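Local coordinates for iron transport multicopper oxidase FET3 (Saccharomyces cerevisiae, PDB 1ZPU), which oxidises ferrous to ferric iron at the yeast cell surface, using four copper ions and molecular oxygen, for high-affinity iron uptake through the permease FTR1, at residues A[20-25]-A[112-117]; A[185-190]-A[237-242]; A[308-313]-A[402-407]; A[372-377]-A[477-482]. One frame throughout, in Å; residues are numbered along the deposited sequence.

Overall arrangement
The four contacts sample all three plastocyanin-like (cupredoxin) domains of a multicopper oxidase. Contact 1 belongs to the first domain and joins strand 22-27 to the loop before strand 117-123. Contact 2 pairs two central strands of a six-stranded sheet in the second domain, its centre 30 Å from that of contact 1. Contacts 3 and 4, with centres 20 Å apart, both involve the third domain, and their segments alternate along the chain; contact 1 lies across the chain's centre from both. Contacts 1, 2 and 3 follow in series. Contacts 1 and 4 come nearest the type 3 coppers, which histidines of the first and third domains bind together.

Contact 1: residues A[20-25]-A[112-117]; sequences KSRPVI and YEDGMK
Arg22 and Asp114 form a salt bridge in which NH2 donates to OD1 over 2.8 Å. The carboxylate oxygen lies near the guanidinium plane, yet the nitrogen meets it from above the carboxylate plane, the two planes being 73° apart. Beside this, the backbone N of Ile25 donates to Asp114 O at 2.8 Å, almost straight. Ile25 lays CG1 on the same carbonyl and against Asp114 CB, with CD1 reaching Met116 CB at 4.2 Å. Gly115 follows at positive phi (118°), where a CB would press on the preceding carbonyl and crowd Ile25 N.

In the second shell, Arg22 NE bonds to Pro23 O (2.8 Å), folding the side chain back along its own strand, and NH1 is held by Tyr143 O. Asp114 OD2 accepts from Val147 N. The loop leads on to Met116, whose side chain lies about 7 Å from that of copper ligand His105. The two opposite charges, buried together and each also tied to residues that follow strand 133-142, probably compensate each other and hold both side chains in place.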
loop_
_atom_site.group_PDB
_atom_site.type_symbol
_atom_site.label_atom_id
_atom_site.label_comp_id
_atom_site.label_asym_id
_atom_site.label_seq_id
_atom_site.Cartn_x
_atom_site.Cartn_y
_atom_site.Cartn_z
ATOM N N LYS A 20 24.395 -9.350 4.524
ATOM C CA LYS A 20 24.416 -8.616 5.784
ATOM C C LYS A 20 23.530 -9.290 6.811
ATOM O O LYS A 20 22.311 -9.322 6.654
ATOM C CB LYS A 20 23.934 -7.181 5.563
ATOM C CG LYS A 20 24.772 -6.117 6.250
ATOM C CD LYS A 20 24.742 -6.231 7.775
ATOM C CE LYS A 20 25.645 -5.185 8.448
ATOM N NZ LYS A 20 25.159 -3.793 8.177
ATOM N N SER A 21 24.132 -9.839 7.860
ATOM C CA SER A 21 23.328 -10.290 8.986
ATOM C C SER A 21 22.885 -9.052 9.750
ATOM O O SER A 21 23.676 -8.178 10.071
ATOM C CB SER A 21 24.038 -11.303 9.882
ATOM O OG SER A 21 23.099 -12.286 10.321
ATOM N N ARG A 22 21.597 -8.990 10.023
ATOM C CA ARG A 22 20.946 -7.745 10.301
ATOM C C ARG A 22 19.650 -8.079 11.041
ATOM O O ARG A 22 19.000 -9.082 10.720
ATOM C CB ARG A 22 20.675 -7.126 8.937
ATOM C CG ARG A 22 19.924 -5.864 8.933
ATOM C CD ARG A 22 18.828 -5.947 7.927
ATOM N NE ARG A 22 17.573 -5.613 8.590
ATOM C CZ ARG A 22 16.759 -4.645 8.210
ATOM N NH1 ARG A 22 17.026 -3.925 7.124
ATOM N NH2 ARG A 22 15.654 -4.417 8.893
ATOM N N PRO A 23 19.280 -7.286 12.057
ATOM C CA PRO A 23 18.032 -7.588 12.761
ATOM C C PRO A 23 16.810 -7.371 11.878
ATOM O O PRO A 23 16.713 -6.362 11.189
ATOM C CB PRO A 23 18.020 -6.601 13.949
ATOM C CG PRO A 23 19.379 -6.072 14.037
ATOM C CD PRO A 23 19.964 -6.129 12.645
ATOM N N VAL A 24 15.888 -8.323 11.911
ATOM C CA VAL A 24 14.619 -8.206 11.214
ATOM C C VAL A 24 13.478 -8.444 12.205
ATOM O O VAL A 24 13.711 -9.010 13.288
ATOM C CB VAL A 24 14.543 -9.190 10.003
ATOM C CG1 VAL A 24 15.628 -8.886 8.990
ATOM C CG2 VAL A 24 14.672 -10.625 10.454
ATOM N N ILE A 25 12.262 -8.006 11.852
ATOM C CA ILE A 25 11.092 -8.212 12.725
ATOM C C ILE A 25 10.489 -9.615 12.564
ATOM O O ILE A 25 9.979 -9.975 11.500
ATOM C CB ILE A 25 9.995 -7.143 12.547
ATOM C CG1 ILE A 25 10.608 -5.745 12.447
ATOM C CG2 ILE A 25 9.039 -7.176 13.741
ATOM C CD1 ILE A 25 9.601 -4.607 12.431
ATOM N N TYR A 112 7.208 -2.051 8.462
ATOM C CA TYR A 112 7.097 -3.172 7.500
ATOM C C TYR A 112 8.317 -3.425 6.597
ATOM O O TYR A 112 8.582 -4.571 6.243
ATOM C CB TYR A 112 5.769 -3.243 6.730
ATOM C CG TYR A 112 5.652 -2.491 5.421
ATOM C CD1 TYR A 112 6.159 -3.012 4.220
ATOM C CD2 TYR A 112 4.960 -1.287 5.367
ATOM C CE1 TYR A 112 6.004 -2.319 3.014
ATOM C CE2 TYR A 112 4.800 -0.595 4.192
ATOM C CZ TYR A 112 5.313 -1.104 3.021
ATOM O OH TYR A 112 5.121 -0.350 1.881
ATOM N N GLU A 113 9.062 -2.382 6.235
ATOM C CA GLU A 113 10.355 -2.591 5.567
ATOM C C GLU A 113 11.283 -3.475 6.371
ATOM O O GLU A 113 12.083 -4.185 5.804
ATOM C CB GLU A 113 11.083 -1.284 5.243
ATOM C CG GLU A 113 10.770 -0.744 3.841
ATOM C CD GLU A 113 11.592 -1.371 2.715
ATOM O OE1 GLU A 113 11.770 -2.612 2.620
ATOM O OE2 GLU A 113 12.061 -0.588 1.880
ATOM N N ASP A 114 11.178 -3.436 7.689
ATOM C CA ASP A 114 12.042 -4.242 8.524
ATOM C C ASP A 114 11.499 -5.655 8.732
ATOM O O ASP A 114 11.936 -6.365 9.646
ATOM C CB ASP A 114 12.333 -3.523 9.848
ATOM C CG ASP A 114 13.276 -2.310 9.673
ATOM O OD1 ASP A 114 13.975 -2.214 8.629
ATOM O OD2 ASP A 114 13.327 -1.451 10.585
ATOM N N GLY A 115 10.543 -6.060 7.891
ATOM C CA GLY A 115 10.163 -7.473 7.785
ATOM C C GLY A 115 8.734 -7.850 8.138
ATOM O O GLY A 115 8.300 -8.971 7.825
ATOM N N MET A 116 7.999 -6.935 8.776
ATOM C CA MET A 116 6.644 -7.238 9.279
ATOM C C MET A 116 5.590 -7.114 8.176
ATOM O O MET A 116 4.876 -6.099 8.077
ATOM C CB MET A 116 6.304 -6.361 10.483
ATOM C CG MET A 116 5.030 -6.692 11.175
ATOM S SD MET A 116 4.915 -5.757 12.741
ATOM C CE MET A 116 3.183 -5.945 13.102
ATOM N N LYS A 117 5.488 -8.161 7.364
ATOM C CA LYS A 117 4.636 -8.149 6.183
ATOM C C LYS A 117 4.506 -9.578 5.646
ATOM O O LYS A 117 5.401 -10.401 5.820
ATOM C CB LYS A 117 5.210 -7.222 5.112
ATOM C CG LYS A 117 6.611 -7.626 4.643
ATOM C CD LYS A 117 7.385 -6.457 4.034
ATOM C CE LYS A 117 8.439 -6.918 3.013
ATOM N NZ LYS A 117 9.443 -5.833 2.751
#

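Contact 2: residues A[185-190]-A[237-242]; sequences DTTYLL and TVLVHT
The His241 imidazole is held through both nitrogens: NE2 donates to Asp185 OD1, which lies at the ring edge, and ND1 shares a hydrogen bond of 2.7 Å with Thr187 OG1, placed obliquely to the ring. Carboxylate and imidazole stand nearly perpendicular, 88° apart, and OD1 is met on its anti side. With CG anti to the backbone N (chi1 -168°), the imidazole leans over the neighbouring strand. The Tyr188 ring has Val240 O at its edge and Thr242 CG2 obliquely, 3.7 Å from CE1; Trp180 meets it edge-to-face.

Thr242 OG1 takes the N-H of Thr186 at 2.8 Å and also bonds to Gln183 O. A valine here would probably leave both Thr186 N and Gln183 O without this hydroxyl partner. Further along, Tyr188-Val240 and Leu190-Val238 are hydrogen-bonded antiparallel pairs, while Leu189 CD1 packs on Leu239 CD2 (4.1 Å). Strand 187-194 is flanked by 133-142, and strand 235-241 by 210-215; Leu190 and Val240 face Ile205 of strand 201-205 in the opposing sheet.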
loop_
_atom_site.group_PDB
_atom_site.type_symbol
_atom_site.label_atom_id
_atom_site.label_comp_id
_atom_site.label_asym_id
_atom_site.label_seq_id
_atom_site.Cartn_x
_atom_site.Cartn_y
_atom_site.Cartn_z
ATOM N N ASP A 185 4.646 -28.079 -19.672
ATOM C CA ASP A 185 3.256 -28.018 -20.142
ATOM C C ASP A 185 2.260 -27.872 -18.991
ATOM O O ASP A 185 1.349 -28.673 -18.820
ATOM C CB ASP A 185 2.919 -29.249 -21.006
ATOM C CG ASP A 185 1.522 -29.176 -21.610
ATOM O OD1 ASP A 185 1.128 -28.071 -22.052
ATOM O OD2 ASP A 185 0.813 -30.211 -21.633
ATOM N N THR A 186 2.451 -26.841 -18.189
ATOM C CA THR A 186 1.608 -26.620 -17.022
ATOM C C THR A 186 1.259 -25.140 -16.920
ATOM O O THR A 186 2.094 -24.271 -17.168
ATOM C CB THR A 186 2.285 -27.145 -15.730
ATOM O OG1 THR A 186 2.588 -28.537 -15.883
ATOM C CG2 THR A 186 1.388 -26.973 -14.526
ATOM N N THR A 187 0.006 -24.862 -16.599
ATOM C CA THR A 187 -0.434 -23.499 -16.386
ATOM C C THR A 187 -0.335 -23.187 -14.900
ATOM O O THR A 187 -0.981 -23.840 -14.074
ATOM C CB THR A 187 -1.885 -23.276 -16.864
ATOM O OG1 THR A 187 -1.964 -23.465 -18.283
ATOM C CG2 THR A 187 -2.362 -21.866 -16.519
ATOM N N TYR A 188 0.481 -22.190 -14.567
ATOM C CA TYR A 188 0.647 -21.739 -13.188
ATOM C C TYR A 188 -0.082 -20.435 -12.967
ATOM O O TYR A 188 0.002 -19.521 -13.794
ATOM C CB TYR A 188 2.123 -21.548 -12.860
ATOM C CG TYR A 188 2.870 -22.836 -12.677
ATOM C CD1 TYR A 188 3.362 -23.544 -13.778
ATOM C CD2 TYR A 188 3.086 -23.362 -11.402
ATOM C CE1 TYR A 188 4.060 -24.748 -13.602
ATOM C CE2 TYR A 188 3.771 -24.558 -11.217
ATOM C CZ TYR A 188 4.256 -25.243 -12.315
ATOM O OH TYR A 188 4.936 -26.421 -12.136
ATOM N N LEU A 189 -0.808 -20.347 -11.858
ATOM C CA LEU A 189 -1.307 -19.054 -11.392
ATOM C C LEU A 189 -0.225 -18.416 -10.504
ATOM O O LEU A 189 0.109 -18.915 -9.424
ATOM C CB LEU A 189 -2.640 -19.199 -10.655
ATOM C CG LEU A 189 -3.382 -17.900 -10.320
ATOM C CD1 LEU A 189 -4.104 -17.355 -11.529
ATOM C CD2 LEU A 189 -4.359 -18.096 -9.181
ATOM N N LEU A 190 0.337 -17.322 -10.993
ATOM C CA LEU A 190 1.447 -16.684 -10.337
ATOM C C LEU A 190 0.979 -15.343 -9.777
ATOM O O LEU A 190 0.630 -14.435 -10.537
ATOM C CB LEU A 190 2.575 -16.511 -11.362
ATOM C CG LEU A 190 4.017 -16.292 -10.919
ATOM C CD1 LEU A 190 4.910 -16.238 -12.133
ATOM C CD2 LEU A 190 4.149 -15.021 -10.146
ATOM N N THR A 237 -1.818 -10.595 -10.563
ATOM C CA THR A 237 -1.911 -12.047 -10.674
ATOM C C THR A 237 -1.928 -12.427 -12.154
ATOM O O THR A 237 -2.650 -11.839 -12.967
ATOM C CB THR A 237 -3.153 -12.608 -9.968
ATOM O OG1 THR A 237 -3.168 -12.175 -8.603
ATOM C CG2 THR A 237 -3.146 -14.126 -10.018
ATOM N N VAL A 238 -1.135 -13.436 -12.481
ATOM C CA VAL A 238 -0.722 -13.688 -13.843
ATOM C C VAL A 238 -0.731 -15.195 -14.104
ATOM O O VAL A 238 -0.295 -15.995 -13.256
ATOM C CB VAL A 238 0.693 -13.057 -14.036
ATOM C CG1 VAL A 238 1.628 -13.943 -14.807
ATOM C CG2 VAL A 238 0.590 -11.663 -14.644
ATOM N N LEU A 239 -1.267 -15.582 -15.257
ATOM C CA LEU A 239 -1.169 -16.950 -15.733
ATOM C C LEU A 239 0.125 -17.103 -16.527
ATOM O O LEU A 239 0.463 -16.233 -17.331
ATOM C CB LEU A 239 -2.367 -17.287 -16.637
ATOM C CG LEU A 239 -3.777 -17.494 -16.075
ATOM C CD1 LEU A 239 -4.793 -17.419 -17.189
ATOM C CD2 LEU A 239 -3.903 -18.820 -15.357
ATOM N N VAL A 240 0.838 -18.203 -16.293
ATOM C CA VAL A 240 2.061 -18.526 -17.022
ATOM C C VAL A 240 1.990 -19.982 -17.440
ATOM O O VAL A 240 1.805 -20.861 -16.593
ATOM C CB VAL A 240 3.324 -18.291 -16.156
ATOM C CG1 VAL A 240 4.556 -18.863 -16.823
ATOM C CG2 VAL A 240 3.524 -16.805 -15.896
ATOM N N HIS A 241 2.112 -20.238 -18.739
ATOM C CA HIS A 241 2.096 -21.607 -19.224
ATOM C C HIS A 241 3.501 -22.033 -19.634
ATOM O O HIS A 241 4.150 -21.377 -20.464
ATOM C CB HIS A 241 1.082 -21.797 -20.362
ATOM C CG HIS A 241 0.811 -23.240 -20.700
ATOM N ND1 HIS A 241 0.156 -24.103 -19.843
ATOM C CD2 HIS A 241 1.090 -23.963 -21.812
ATOM C CE1 HIS A 241 0.057 -25.295 -20.404
ATOM N NE2 HIS A 241 0.609 -25.236 -21.602
ATOM N N THR A 242 3.952 -23.137 -19.043
ATOM C CA THR A 242 5.308 -23.635 -19.228
ATOM C C THR A 242 5.461 -24.413 -20.540
ATOM O O THR A 242 4.485 -24.939 -21.076
ATOM C CB THR A 242 5.754 -24.491 -18.010
ATOM O OG1 THR A 242 4.923 -25.647 -17.896
ATOM C CG2 THR A 242 5.653 -23.683 -16.712
#

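Contact 3: residues A[308-313]-A[402-407]; sequences EAIYGE and QTIQRD
Gln402 and the loop 308-313 meet where the chain leading to strand 316-326, in a sheet of the third cupredoxin domain, passes strand 401-406. The Gln402 amide is used at both ends. NE2 donates to Ala309 O over a long 3.3 Å, nearly straight at 169° but from above the carbonyl plane, and OE1 accepts Tyr311 N at 3.0 Å, the donor somewhat tilted from the amide carbonyl plane. Beyond CG the chain is extended (chi2 -168°), carrying the amide across to the loop backbone and over the Tyr311 ring. There the two planes lie 14° apart in a stack, with NE2 offset toward the rim.

An alanine in place of Gln402 would probably leave Ala309 O and Tyr311 N without these partners and uncover one face of the tyrosine. The loop is also tied by backbone hydrogen bonding between Ile310 and Glu431, and the strand by bonding of Gln402 to Arg450. Ile404 and Gln405 both face Val448 in a classic beta bulge. From this bulge, Ile404 CG2 touches Ile310 CD1 at 3.8 Å, the two side chains crossing about perpendicularly.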
loop_
_atom_site.group_PDB
_atom_site.type_symbol
_atom_site.label_atom_id
_atom_site.label_comp_id
_atom_site.label_asym_id
_atom_site.label_seq_id
_atom_site.Cartn_x
_atom_site.Cartn_y
_atom_site.Cartn_z
ATOM N N GLU A 308 -18.236 -2.464 -14.563
ATOM C CA GLU A 308 -19.029 -1.429 -13.935
ATOM C C GLU A 308 -18.845 -0.146 -14.740
ATOM O O GLU A 308 -17.723 0.299 -14.958
ATOM C CB GLU A 308 -18.609 -1.251 -12.467
ATOM C CG GLU A 308 -19.170 -2.339 -11.515
ATOM C CD GLU A 308 -18.486 -2.386 -10.126
ATOM O OE1 GLU A 308 -17.652 -1.496 -9.806
ATOM O OE2 GLU A 308 -18.789 -3.330 -9.349
ATOM N N ALA A 309 -19.945 0.437 -15.203
ATOM C CA ALA A 309 -19.882 1.683 -15.953
ATOM C C ALA A 309 -19.284 2.807 -15.104
ATOM O O ALA A 309 -19.453 2.826 -13.885
ATOM C CB ALA A 309 -21.252 2.058 -16.428
ATOM N N ILE A 310 -18.578 3.730 -15.753
ATOM C CA ILE A 310 -18.042 4.913 -15.078
ATOM C C ILE A 310 -19.132 5.610 -14.271
ATOM O O ILE A 310 -20.241 5.777 -14.755
ATOM C CB ILE A 310 -17.378 5.908 -16.079
ATOM C CG1 ILE A 310 -16.806 7.133 -15.336
ATOM C CG2 ILE A 310 -18.338 6.277 -17.229
ATOM C CD1 ILE A 310 -16.000 8.087 -16.204
ATOM N N TYR A 311 -18.821 5.993 -13.037
ATOM C CA TYR A 311 -19.804 6.658 -12.188
ATOM C C TYR A 311 -20.181 7.998 -12.770
ATOM O O TYR A 311 -19.354 8.642 -13.412
ATOM C CB TYR A 311 -19.267 6.863 -10.779
ATOM C CG TYR A 311 -19.052 5.581 -10.013
ATOM C CD1 TYR A 311 -17.806 5.280 -9.468
ATOM C CD2 TYR A 311 -20.094 4.670 -9.831
ATOM C CE1 TYR A 311 -17.600 4.111 -8.759
ATOM C CE2 TYR A 311 -19.896 3.491 -9.130
ATOM C CZ TYR A 311 -18.647 3.225 -8.600
ATOM O OH TYR A 311 -18.443 2.070 -7.901
ATOM N N GLY A 312 -21.431 8.408 -12.543
ATOM C CA GLY A 312 -21.941 9.689 -13.020
ATOM C C GLY A 312 -21.230 10.871 -12.390
ATOM O O GLY A 312 -20.296 10.708 -11.597
ATOM N N GLU A 313 -21.676 12.072 -12.730
ATOM C CA GLU A 313 -21.018 13.279 -12.237
ATOM C C GLU A 313 -20.810 13.266 -10.716
ATOM O O GLU A 313 -21.726 12.932 -9.963
ATOM C CB GLU A 313 -21.738 14.549 -12.716
ATOM C CG GLU A 313 -21.598 14.810 -14.226
ATOM C CD GLU A 313 -20.149 15.036 -14.680
ATOM O OE1 GLU A 313 -19.793 16.205 -14.951
ATOM O OE2 GLU A 313 -19.363 14.058 -14.772
ATOM N N GLN A 402 -12.312 3.584 -9.334
ATOM C CA GLN A 402 -12.254 3.624 -10.798
ATOM C C GLN A 402 -11.179 4.611 -11.238
ATOM O O GLN A 402 -11.191 5.773 -10.828
ATOM C CB GLN A 402 -13.602 4.048 -11.406
ATOM C CG GLN A 402 -14.778 3.186 -10.983
ATOM C CD GLN A 402 -16.043 3.426 -11.798
ATOM O OE1 GLN A 402 -16.258 4.512 -12.341
ATOM N NE2 GLN A 402 -16.907 2.403 -11.869
ATOM N N THR A 403 -10.251 4.150 -12.072
ATOM C CA THR A 403 -9.223 5.013 -12.633
ATOM C C THR A 403 -9.722 5.565 -13.946
ATOM O O THR A 403 -9.782 4.843 -14.945
ATOM C CB THR A 403 -7.930 4.235 -12.907
ATOM O OG1 THR A 403 -7.511 3.554 -11.716
ATOM C CG2 THR A 403 -6.832 5.181 -13.343
ATOM N N ILE A 404 -10.080 6.841 -13.959
ATOM C CA ILE A 404 -10.686 7.434 -15.159
ATOM C C ILE A 404 -9.728 8.314 -15.979
ATOM O O ILE A 404 -9.936 8.510 -17.182
ATOM C CB ILE A 404 -12.000 8.173 -14.843
ATOM C CG1 ILE A 404 -11.731 9.428 -14.026
ATOM C CG2 ILE A 404 -12.961 7.254 -14.098
ATOM C CD1 ILE A 404 -12.845 10.408 -14.094
ATOM N N GLN A 405 -8.694 8.847 -15.328
ATOM C CA GLN A 405 -7.566 9.491 -16.026
ATOM C C GLN A 405 -6.264 9.310 -15.264
ATOM O O GLN A 405 -6.231 9.417 -14.039
ATOM C CB GLN A 405 -7.803 10.988 -16.287
ATOM C CG GLN A 405 -6.552 11.705 -16.828
ATOM C CD GLN A 405 -6.829 13.048 -17.487
ATOM O OE1 GLN A 405 -7.634 13.152 -18.422
ATOM N NE2 GLN A 405 -6.133 14.079 -17.024
ATOM N N ARG A 406 -5.199 9.025 -16.005
ATOM C CA ARG A 406 -3.855 9.009 -15.465
ATOM C C ARG A 406 -2.890 9.486 -16.545
ATOM O O ARG A 406 -2.420 8.696 -17.370
ATOM C CB ARG A 406 -3.476 7.611 -14.996
ATOM C CG ARG A 406 -2.087 7.579 -14.392
ATOM C CD ARG A 406 -1.294 6.456 -14.977
ATOM N NE ARG A 406 -1.084 5.456 -13.961
ATOM C CZ ARG A 406 -1.076 4.149 -14.170
ATOM N NH1 ARG A 406 -1.278 3.661 -15.389
ATOM N NH2 ARG A 406 -0.869 3.328 -13.129
ATOM N N ASP A 407 -2.588 10.779 -16.522
ATOM C CA ASP A 407 -1.873 11.437 -17.617
ATOM C C ASP A 407 -0.428 10.918 -17.788
ATOM O O ASP A 407 0.105 10.240 -16.902
ATOM C CB ASP A 407 -1.933 12.963 -17.418
ATOM C CG ASP A 407 -1.875 13.745 -18.728
ATOM O OD1 ASP A 407 -1.693 13.148 -19.810
ATOM O OD2 ASP A 407 -2.008 14.987 -18.672
#

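Contact 4: residues A[372-377]-A[477-482]; sequences FILEKD and LVEDPF. With NAG (2-acetamido-2-deoxy-beta-D-glucopyranose), chain B.
Leu374 meets strand 474-479 from CB through CG to CD1. CB sits 3.9 Å from Val478 O and also near Glu479 CA; CG stays beside the same carbonyl. CD1 then reaches Leu477 CB and the side chain of Glu479, passing 3.6 Å from its OE1. With CG anti to the carbonyl carbon (chi1 -46°), the branch is directed onto these residues. OE1 is itself bonded to His399 NE2, and OE2 to Asn455 N, so the buried carboxylate beside this leucine methyl has polar partners on both oxygens.

The backbones run parallel. Val478 N donates to Phe372 O, nearly straight at 176°, and Val478 O accepts Leu374 N at 2.7 Å. Asp480 N adds only a weak bond to Leu374 O as the strand ends. On the Phe372 and Leu374 face, Phe372 CB packs against Leu477 CD2 (3.9 Å); on the other face, Ile373 CG2 meets Pro481 CD at 3.8 Å. Asp480 holds the N-cap position of helix 481-486. Outside the strands, Glu375 lies beside the sugar attached to Asn360, its carboxylate close to NAG O5; as both are acceptors, this proximity is not a hydrogen bond. The Phe482 ring turns its edge to NAG O6.

Strand 371-374 is the outer strand of its sheet, added in parallel to 474-479 while the remaining neighbours are antiparallel, as in the Greek-key beta sandwich of a cupredoxin domain.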
loop_
_atom_site.group_PDB
_atom_site.type_symbol
_atom_site.label_atom_id
_atom_site.label_comp_id
_atom_site.label_asym_id
_atom_site.label_seq_id
_atom_site.Cartn_x
_atom_site.Cartn_y
_atom_site.Cartn_z
ATOM N N PHE A 372 -11.609 14.952 5.275
ATOM C CA PHE A 372 -12.794 15.261 4.485
ATOM C C PHE A 372 -13.947 14.382 4.930
ATOM O O PHE A 372 -13.742 13.213 5.280
ATOM C CB PHE A 372 -12.536 15.013 3.008
ATOM C CG PHE A 372 -11.467 15.875 2.436
ATOM C CD1 PHE A 372 -10.119 15.558 2.631
ATOM C CD2 PHE A 372 -11.796 17.002 1.692
ATOM C CE1 PHE A 372 -9.119 16.356 2.098
ATOM C CE2 PHE A 372 -10.812 17.803 1.150
ATOM C CZ PHE A 372 -9.465 17.482 1.353
ATOM N N ILE A 373 -15.155 14.937 4.918
ATOM C CA ILE A 373 -16.342 14.150 5.231
ATOM C C ILE A 373 -17.114 13.807 3.962
ATOM O O ILE A 373 -17.415 14.680 3.153
ATOM C CB ILE A 373 -17.247 14.844 6.262
ATOM C CG1 ILE A 373 -16.423 15.192 7.502
ATOM C CG2 ILE A 373 -18.425 13.942 6.630
ATOM C CD1 ILE A 373 -17.197 15.935 8.557
ATOM N N LEU A 374 -17.414 12.524 3.798
ATOM C CA LEU A 374 -18.142 12.057 2.629
ATOM C C LEU A 374 -19.581 11.718 2.995
ATOM O O LEU A 374 -19.824 11.138 4.047
ATOM C CB LEU A 374 -17.450 10.836 2.023
ATOM C CG LEU A 374 -15.929 10.835 1.817
ATOM C CD1 LEU A 374 -15.505 9.466 1.313
ATOM C CD2 LEU A 374 -15.452 11.933 0.874
ATOM N N GLU A 375 -20.525 12.072 2.122
ATOM C CA GLU A 375 -21.960 11.895 2.386
ATOM C C GLU A 375 -22.499 10.510 2.039
ATOM O O GLU A 375 -21.925 9.792 1.222
ATOM C CB GLU A 375 -22.794 12.962 1.670
ATOM C CG GLU A 375 -22.594 14.392 2.180
ATOM C CD GLU A 375 -23.019 14.601 3.639
ATOM O OE1 GLU A 375 -24.135 14.172 4.031
ATOM O OE2 GLU A 375 -22.225 15.215 4.387
ATOM N N LYS A 376 -23.636 10.180 2.652
ATOM C CA LYS A 376 -24.238 8.830 2.646
ATOM C C LYS A 376 -23.903 7.923 1.473
ATOM O O LYS A 376 -23.324 6.865 1.687
ATOM C CB LYS A 376 -25.757 8.841 2.916
ATOM C CG LYS A 376 -26.515 10.169 2.645
ATOM C CD LYS A 376 -28.043 9.952 2.669
ATOM C CE LYS A 376 -28.815 11.155 2.116
ATOM N NZ LYS A 376 -28.236 11.637 0.819
ATOM N N ASP A 377 -24.248 8.307 0.249
ATOM C CA ASP A 377 -23.930 7.444 -0.901
ATOM C C ASP A 377 -23.284 8.187 -2.056
ATOM O O ASP A 377 -23.304 7.715 -3.191
ATOM C CB ASP A 377 -25.180 6.704 -1.405
ATOM C CG ASP A 377 -25.333 5.299 -0.812
ATOM O OD1 ASP A 377 -24.316 4.579 -0.668
ATOM O OD2 ASP A 377 -26.493 4.905 -0.518
ATOM N N LEU A 477 -10.256 10.356 5.004
ATOM C CA LEU A 477 -11.638 10.375 4.538
ATOM C C LEU A 477 -12.580 9.779 5.580
ATOM O O LEU A 477 -12.416 8.633 5.979
ATOM C CB LEU A 477 -11.763 9.595 3.231
ATOM C CG LEU A 477 -10.985 10.126 2.027
ATOM C CD1 LEU A 477 -11.285 9.278 0.821
ATOM C CD2 LEU A 477 -11.310 11.582 1.717
ATOM N N VAL A 478 -13.560 10.554 6.022
ATOM C CA VAL A 478 -14.565 10.048 6.943
ATOM C C VAL A 478 -15.861 9.861 6.158
ATOM O O VAL A 478 -16.520 10.836 5.773
ATOM C CB VAL A 478 -14.767 11.008 8.145
ATOM C CG1 VAL A 478 -15.843 10.491 9.076
ATOM C CG2 VAL A 478 -13.476 11.179 8.899
ATOM N N GLU A 479 -16.204 8.602 5.910
ATOM C CA GLU A 479 -17.389 8.234 5.146
ATOM C C GLU A 479 -18.621 8.153 6.047
ATOM O O GLU A 479 -18.602 7.442 7.049
ATOM C CB GLU A 479 -17.139 6.888 4.509
ATOM C CG GLU A 479 -17.751 6.703 3.153
ATOM C CD GLU A 479 -16.920 5.762 2.300
ATOM O OE1 GLU A 479 -15.697 6.008 2.178
ATOM O OE2 GLU A 479 -17.482 4.782 1.760
ATOM N N ASP A 480 -19.695 8.840 5.657
ATOM C CA ASP A 480 -20.829 9.156 6.546
ATOM C C ASP A 480 -20.671 8.685 7.996
ATOM O O ASP A 480 -21.037 7.560 8.342
ATOM C CB ASP A 480 -22.201 8.755 5.955
ATOM C CG ASP A 480 -22.386 7.260 5.851
ATOM O OD1 ASP A 480 -21.374 6.540 5.726
ATOM O OD2 ASP A 480 -23.548 6.805 5.889
ATOM N N PRO A 481 -20.106 9.559 8.848
ATOM C CA PRO A 481 -19.902 9.275 10.263
ATOM C C PRO A 481 -21.182 8.826 10.955
ATOM O O PRO A 481 -21.109 8.092 11.937
ATOM C CB PRO A 481 -19.441 10.621 10.836
ATOM C CG PRO A 481 -19.777 11.639 9.787
ATOM C CD PRO A 481 -19.636 10.910 8.498
ATOM N N PHE A 482 -22.340 9.253 10.455
ATOM C CA PHE A 482 -23.605 8.808 11.041
ATOM C C PHE A 482 -23.871 7.338 10.728
ATOM O O PHE A 482 -24.384 6.607 11.571
ATOM C CB PHE A 482 -24.781 9.691 10.607
ATOM C CG PHE A 482 -24.673 11.123 11.068
ATOM C CD1 PHE A 482 -24.950 12.169 10.193
ATOM C CD2 PHE A 482 -24.287 11.428 12.371
ATOM C CE1 PHE A 482 -24.847 13.497 10.608
ATOM C CE2 PHE A 482 -24.182 12.751 12.791
ATOM C CZ PHE A 482 -24.461 13.786 11.906
HETATM C C1 NAG B . -23.506 17.258 6.666
HETATM C C2 NAG B . -23.630 18.608 5.946
HETATM C C3 NAG B . -25.052 18.969 5.450
HETATM C C4 NAG B . -26.172 17.924 5.652
HETATM C C5 NAG B . -25.722 16.630 6.357
HETATM C C6 NAG B . -26.596 15.419 6.035
HETATM C C7 NAG B . -21.956 20.152 6.928
HETATM C C8 NAG B . -21.608 20.821 8.232
HETATM N N2 NAG B . -23.197 19.669 6.845
HETATM O O3 NAG B . -25.011 19.350 4.084
HETATM O O4 NAG B . -27.229 18.535 6.378
HETATM O O5 NAG B . -24.374 16.332 6.042
HETATM O O6 NAG B . -26.449 14.469 7.090
HETATM O O7 NAG B . -21.128 20.084 6.015
#